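Local coordinates for protein CocE/NonD family hydrolase (Staphylococcus aureus subsp. aureus COL, PDB 3III) that is probably a serine hydrolase of the alpha/beta-hydrolase fold, related to cocaine esterases and X-Pro dipeptidyl-peptidases, that cleaves ester or amide bonds, at residues A[26-40]-A[98-112]. Residues are numbered along the deposited sequence; the frame is centred on the assembly and turned at random. Where two conformers were deposited one is given.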
loop_
_atom_site.group_PDB
_atom_site.type_symbol
_atom_site.label_atom_id
_atom_site.label_comp_id
_atom_site.label_asym_id
_atom_site.label_seq_id
_atom_site.Cartn_x
_atom_site.Cartn_y
_atom_site.Cartn_z
ATOM N N ILE A 26 -20.158 -27.866 2.916
ATOM C CA ILE A 26 -19.935 -27.420 1.568
ATOM C C ILE A 26 -18.710 -28.116 0.981
ATOM O O ILE A 26 -17.947 -28.756 1.708
ATOM C CB ILE A 26 -19.769 -25.885 1.524
ATOM C CG1 ILE A 26 -18.449 -25.478 2.147
ATOM C CG2 ILE A 26 -20.959 -25.221 2.253
ATOM C CD1 ILE A 26 -17.946 -24.071 1.754
ATOM N N VAL A 27 -18.566 -27.992 -0.332
ATOM C CA VAL A 27 -17.399 -28.474 -1.071
ATOM C C VAL A 27 -16.834 -27.250 -1.829
ATOM O O VAL A 27 -17.547 -26.645 -2.641
ATOM C CB VAL A 27 -17.788 -29.617 -2.047
ATOM C CG1 VAL A 27 -16.636 -30.075 -2.914
ATOM C CG2 VAL A 27 -18.406 -30.829 -1.283
ATOM N N VAL A 28 -15.557 -26.963 -1.617
ATOM C CA VAL A 28 -14.881 -25.746 -2.117
ATOM C C VAL A 28 -14.042 -26.147 -3.318
ATOM O O VAL A 28 -13.407 -27.188 -3.299
ATOM C CB VAL A 28 -13.988 -25.068 -0.990
ATOM C CG1 VAL A 28 -13.070 -23.898 -1.568
ATOM C CG2 VAL A 28 -14.857 -24.561 0.143
ATOM N N ASP A 29 -14.041 -25.293 -4.337
ATOM C CA ASP A 29 -13.190 -25.463 -5.513
ATOM C C ASP A 29 -11.798 -24.918 -5.174
ATOM O O ASP A 29 -11.441 -23.817 -5.543
ATOM C CB ASP A 29 -13.775 -24.752 -6.733
ATOM C CG ASP A 29 -14.211 -23.282 -6.435
ATOM O OD1 ASP A 29 -14.659 -22.909 -5.336
ATOM O OD2 ASP A 29 -14.057 -22.479 -7.297
ATOM N N SER A 30 -11.021 -25.677 -4.409
ATOM C CA SER A 30 -9.703 -25.210 -4.011
ATOM C C SER A 30 -8.773 -25.150 -5.238
ATOM O O SER A 30 -8.769 -26.048 -6.052
ATOM C CB SER A 30 -9.073 -26.125 -2.947
ATOM O OG SER A 30 -7.713 -25.756 -2.747
ATOM N N VAL A 31 -8.007 -24.080 -5.334
ATOM C CA VAL A 31 -7.004 -23.849 -6.385
ATOM C C VAL A 31 -5.831 -24.856 -6.278
ATOM O O VAL A 31 -5.242 -25.244 -7.283
ATOM C CB VAL A 31 -6.530 -22.329 -6.239
ATOM C CG1 VAL A 31 -5.165 -22.054 -6.822
ATOM C CG2 VAL A 31 -7.599 -21.458 -6.854
ATOM N N GLN A 32 -5.457 -25.198 -5.036
ATOM C CA GLN A 32 -4.304 -26.033 -4.755
ATOM C C GLN A 32 -4.673 -27.501 -4.559
ATOM O O GLN A 32 -3.918 -28.383 -4.902
ATOM C CB GLN A 32 -3.620 -25.519 -3.471
ATOM C CG GLN A 32 -3.216 -24.051 -3.581
ATOM C CD GLN A 32 -4.288 -23.023 -3.203
ATOM O OE1 GLN A 32 -5.350 -23.354 -2.605
ATOM N NE2 GLN A 32 -4.002 -21.737 -3.548
ATOM N N TYR A 33 -5.848 -27.748 -3.966
ATOM C CA TYR A 33 -6.159 -29.021 -3.378
ATOM C C TYR A 33 -7.466 -29.672 -3.872
ATOM O O TYR A 33 -8.064 -30.490 -3.172
ATOM C CB TYR A 33 -6.225 -28.883 -1.845
ATOM C CG TYR A 33 -5.021 -28.189 -1.222
ATOM C CD1 TYR A 33 -3.726 -28.686 -1.433
ATOM C CD2 TYR A 33 -5.171 -27.049 -0.419
ATOM C CE1 TYR A 33 -2.647 -28.105 -0.864
ATOM C CE2 TYR A 33 -4.082 -26.468 0.190
ATOM C CZ TYR A 33 -2.825 -26.968 -0.047
ATOM O OH TYR A 33 -1.723 -26.379 0.564
ATOM N N GLY A 34 -7.931 -29.271 -5.035
ATOM C CA GLY A 34 -9.091 -29.908 -5.662
ATOM C C GLY A 34 -10.406 -29.685 -4.885
ATOM O O GLY A 34 -10.585 -28.674 -4.212
ATOM N N ASN A 35 -11.336 -30.634 -4.984
ATOM C CA ASN A 35 -12.606 -30.496 -4.280
ATOM C C ASN A 35 -12.473 -30.787 -2.777
ATOM O O ASN A 35 -12.204 -31.936 -2.368
ATOM C CB ASN A 35 -13.644 -31.417 -4.850
ATOM C CG ASN A 35 -14.080 -31.006 -6.231
ATOM O OD1 ASN A 35 -13.683 -29.951 -6.727
ATOM N ND2 ASN A 35 -14.809 -31.872 -6.887
ATOM N N GLN A 36 -12.692 -29.762 -1.967
ATOM C CA GLN A 36 -12.435 -29.873 -0.525
ATOM C C GLN A 36 -13.685 -29.642 0.313
ATOM O O GLN A 36 -14.247 -28.542 0.322
ATOM C CB GLN A 36 -11.359 -28.855 -0.130
ATOM C CG GLN A 36 -9.987 -29.242 -0.610
ATOM C CD GLN A 36 -9.405 -30.394 0.138
ATOM O OE1 GLN A 36 -9.719 -30.570 1.303
ATOM N NE2 GLN A 36 -8.570 -31.206 -0.525
ATOM N N GLU A 37 -14.087 -30.677 1.029
ATOM C CA GLU A 37 -15.199 -30.644 1.983
ATOM C C GLU A 37 -14.814 -29.917 3.282
ATOM O O GLU A 37 -13.753 -30.107 3.823
ATOM C CB GLU A 37 -15.598 -32.083 2.392
ATOM C CG GLU A 37 -15.904 -33.050 1.288
ATOM C CD GLU A 37 -15.788 -34.561 1.705
ATOM O OE1 GLU A 37 -14.722 -35.227 1.439
ATOM O OE2 GLU A 37 -16.787 -35.077 2.262
HETATM N N MSE A 38 -15.721 -29.098 3.773
HETATM C CA MSE A 38 -15.549 -28.395 4.972
HETATM C C MSE A 38 -16.914 -27.913 5.393
HETATM O O MSE A 38 -17.894 -28.077 4.648
HETATM C CB MSE A 38 -14.589 -27.221 4.779
HETATM C CG MSE A 38 -15.101 -26.125 3.878
HETATM SE SE MSE A 38 -13.609 -24.818 3.586
HETATM C CE MSE A 38 -12.377 -25.974 2.434
ATOM N N ILE A 39 -16.946 -27.297 6.568
ATOM C CA ILE A 39 -18.105 -26.607 7.087
ATOM C C ILE A 39 -17.996 -25.112 6.834
ATOM O O ILE A 39 -16.943 -24.511 7.002
ATOM C CB ILE A 39 -18.267 -26.880 8.584
ATOM C CG1 ILE A 39 -18.762 -28.311 8.799
ATOM C CG2 ILE A 39 -19.179 -25.842 9.233
ATOM C CD1 ILE A 39 -18.759 -28.757 10.282
HETATM N N MSE A 40 -19.082 -24.506 6.369
HETATM C CA MSE A 40 -19.225 -23.064 6.369
HETATM C C MSE A 40 -20.463 -22.672 7.200
HETATM O O MSE A 40 -21.616 -23.105 6.907
HETATM C CB MSE A 40 -19.351 -22.544 4.935
HETATM C CG MSE A 40 -19.455 -21.014 4.872
HETATM SE SE MSE A 40 -20.223 -20.451 3.160
HETATM C CE MSE A 40 -20.014 -18.495 3.396
ATOM N N PRO A 98 -5.617 -16.549 -8.983
ATOM C CA PRO A 98 -6.389 -17.777 -8.826
ATOM C C PRO A 98 -6.936 -17.934 -7.401
ATOM O O PRO A 98 -6.156 -17.949 -6.442
ATOM C CB PRO A 98 -5.360 -18.846 -9.117
ATOM C CG PRO A 98 -4.070 -18.261 -8.672
ATOM C CD PRO A 98 -4.171 -16.819 -8.984
ATOM N N THR A 99 -8.253 -18.043 -7.273
ATOM C CA THR A 99 -8.847 -18.280 -5.954
ATOM C C THR A 99 -10.060 -19.184 -6.107
ATOM O O THR A 99 -10.589 -19.342 -7.227
ATOM C CB THR A 99 -9.263 -16.995 -5.224
ATOM O OG1 THR A 99 -10.481 -16.513 -5.819
ATOM C CG2 THR A 99 -8.225 -15.954 -5.254
ATOM N N SER A 100 -10.467 -19.813 -4.994
ATOM C CA SER A 100 -11.751 -20.467 -4.976
ATOM C C SER A 100 -12.900 -19.440 -5.071
ATOM O O SER A 100 -12.757 -18.249 -4.824
ATOM C CB SER A 100 -11.967 -21.267 -3.725
ATOM O OG SER A 100 -12.139 -20.419 -2.619
ATOM N N SER A 101 -14.080 -19.951 -5.347
ATOM C CA SER A 101 -15.263 -19.097 -5.427
ATOM C C SER A 101 -15.735 -18.585 -4.045
ATOM O O SER A 101 -16.724 -17.811 -3.940
ATOM C CB SER A 101 -16.333 -19.848 -6.217
ATOM O OG SER A 101 -16.661 -21.063 -5.552
ATOM N N PHE A 102 -15.064 -19.011 -2.970
ATOM C CA PHE A 102 -15.454 -18.626 -1.596
ATOM C C PHE A 102 -14.444 -17.604 -1.002
ATOM O O PHE A 102 -14.224 -17.549 0.215
ATOM C CB PHE A 102 -15.563 -19.872 -0.727
ATOM C CG PHE A 102 -16.780 -20.739 -1.043
ATOM C CD1 PHE A 102 -17.960 -20.545 -0.373
ATOM C CD2 PHE A 102 -16.726 -21.699 -2.030
ATOM C CE1 PHE A 102 -19.071 -21.311 -0.657
ATOM C CE2 PHE A 102 -17.836 -22.471 -2.327
ATOM C CZ PHE A 102 -19.005 -22.277 -1.660
ATOM N N THR A 103 -13.822 -16.829 -1.882
ATOM C CA THR A 103 -12.799 -15.864 -1.538
ATOM C C THR A 103 -13.179 -14.461 -2.077
ATOM O O THR A 103 -12.921 -14.154 -3.228
ATOM C CB THR A 103 -11.452 -16.230 -2.166
ATOM O OG1 THR A 103 -11.138 -17.604 -1.916
ATOM C CG2 THR A 103 -10.348 -15.339 -1.619
ATOM N N PRO A 104 -13.801 -13.617 -1.229
ATOM C CA PRO A 104 -13.954 -12.226 -1.568
ATOM C C PRO A 104 -12.576 -11.642 -1.832
ATOM O O PRO A 104 -11.589 -12.030 -1.216
ATOM C CB PRO A 104 -14.605 -11.601 -0.319
ATOM C CG PRO A 104 -15.291 -12.820 0.394
ATOM C CD PRO A 104 -14.323 -13.945 0.119
ATOM N N GLU A 105 -12.526 -10.685 -2.741
ATOM C CA GLU A 105 -11.251 -10.168 -3.230
ATOM C C GLU A 105 -10.316 -9.774 -2.115
ATOM O O GLU A 105 -10.684 -9.053 -1.218
ATOM C CB GLU A 105 -11.508 -8.966 -4.142
ATOM C CG GLU A 105 -11.988 -9.394 -5.572
ATOM C CD GLU A 105 -13.525 -9.629 -5.779
ATOM O OE1 GLU A 105 -14.330 -9.782 -4.800
ATOM O OE2 GLU A 105 -13.901 -9.653 -6.985
ATOM N N GLU A 106 -9.102 -10.290 -2.140
ATOM C CA GLU A 106 -8.084 -9.867 -1.196
ATOM C C GLU A 106 -8.060 -10.641 0.096
ATOM O O GLU A 106 -7.181 -10.416 0.942
ATOM N N SER A 107 -9.038 -11.526 0.272
ATOM C CA SER A 107 -9.213 -12.288 1.477
ATOM C C SER A 107 -8.384 -13.579 1.430
ATOM O O SER A 107 -8.091 -14.118 0.361
ATOM C CB SER A 107 -10.690 -12.732 1.652
ATOM O OG SER A 107 -11.588 -11.659 1.524
ATOM N N PRO A 108 -8.047 -14.092 2.606
ATOM C CA PRO A 108 -7.521 -15.473 2.670
ATOM C C PRO A 108 -8.510 -16.470 2.142
ATOM O O PRO A 108 -9.682 -16.409 2.501
ATOM C CB PRO A 108 -7.323 -15.713 4.163
ATOM C CG PRO A 108 -7.402 -14.429 4.845
ATOM C CD PRO A 108 -8.130 -13.442 3.925
ATOM N N ASP A 109 -8.060 -17.388 1.293
ATOM C CA ASP A 109 -8.940 -18.322 0.575
ATOM C C ASP A 109 -9.146 -19.533 1.466
ATOM O O ASP A 109 -8.182 -20.229 1.822
ATOM C CB ASP A 109 -8.230 -18.773 -0.720
ATOM C CG ASP A 109 -9.073 -19.671 -1.584
ATOM O OD1 ASP A 109 -10.131 -20.205 -1.152
ATOM O OD2 ASP A 109 -8.654 -19.825 -2.751
ATOM N N PRO A 110 -10.366 -19.794 1.876
ATOM C CA PRO A 110 -10.538 -21.003 2.678
ATOM C C PRO A 110 -10.168 -22.323 1.976
ATOM O O PRO A 110 -9.880 -23.300 2.659
ATOM C CB PRO A 110 -12.010 -20.970 3.058
ATOM C CG PRO A 110 -12.619 -20.011 2.206
ATOM C CD PRO A 110 -11.621 -19.028 1.760
ATOM N N GLY A 111 -10.155 -22.345 0.648
ATOM C CA GLY A 111 -9.751 -23.512 -0.103
ATOM C C GLY A 111 -8.236 -23.783 0.035
ATOM O O GLY A 111 -7.770 -24.890 -0.293
ATOM N N PHE A 112 -7.492 -22.782 0.509
ATOM C CA PHE A 112 -6.033 -22.997 0.807
ATOM C C PHE A 112 -5.847 -23.275 2.281
ATOM O O PHE A 112 -5.163 -24.216 2.674
ATOM C CB PHE A 112 -5.161 -21.792 0.362
ATOM C CG PHE A 112 -3.711 -21.896 0.823
ATOM C CD1 PHE A 112 -2.873 -22.823 0.265
ATOM C CD2 PHE A 112 -3.220 -21.125 1.855
ATOM C CE1 PHE A 112 -1.570 -22.976 0.678
ATOM C CE2 PHE A 112 -1.911 -21.283 2.288
ATOM C CZ PHE A 112 -1.077 -22.200 1.706
HETATM O O HOH W 1 -7.975 -22.425 -2.975
HETATM O O HOH W 2 -5.748 -19.263 -2.590
#
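Ile26, Val28 and the selenomethionine Met40 form a hollow on the hairpin of strands 22-30 and 36-47, and Phe102 is the bump that enters it. Ile26 CD1 sits over one face of the ring, 4.0 Å from the centroid of Phe102, a CH-pi contact displaced toward the rim, while Met40 SE makes an oblique Met-aromatic approach and Val28 CG2 meets CD2. Next to this pocket the other branch of Val28, CG1, held anti to the backbone N (chi1 171°), wedges between Ser100 CB and the CA of Gly111. The bare Gly111 CA lets Val28 CG1 come within 3.6 Å. Farther along, Val31 CG2 lies against the backbone of Thr99, 3.4 Å from its carbonyl C, and Val31 CG1 reaches the Pro98 ring. The bent side chain of Gln32 crosses Phe112 at about a right angle, and Tyr33 presents its ring edge to the carbonyls of Gly111 and Phe112. Leu309 of helix 306-319 touches both Gln32 and Phe112.

Two polar grips fasten the fit. Asp29 OD1 receives Ser101 N (3.0 Å) and Ser101 OG (2.7 Å) from opposite faces of the carboxylate plane, which pins the second residue of the turn Ser100-Thr103; Ser101 N is shared with Asp29 OD2 through a more bent bond. Ser30 OG donates to Gly111 O at 2.6 Å, from above the carbonyl plane, and accepts from the backbone N of Gln32 and Tyr33 in an ST turn and ST motif. Asp109, N-cap of helix 110-113, holds Ser100 N through OD2, and two waters join that oxygen to Gln32, one also bonding Val31 N. The chemistry ties the edge hairpin to the 98-112 loop; two donors on Asp29 and several on Asp109 probably offset the proximity of these like charges, favouring ionised forms.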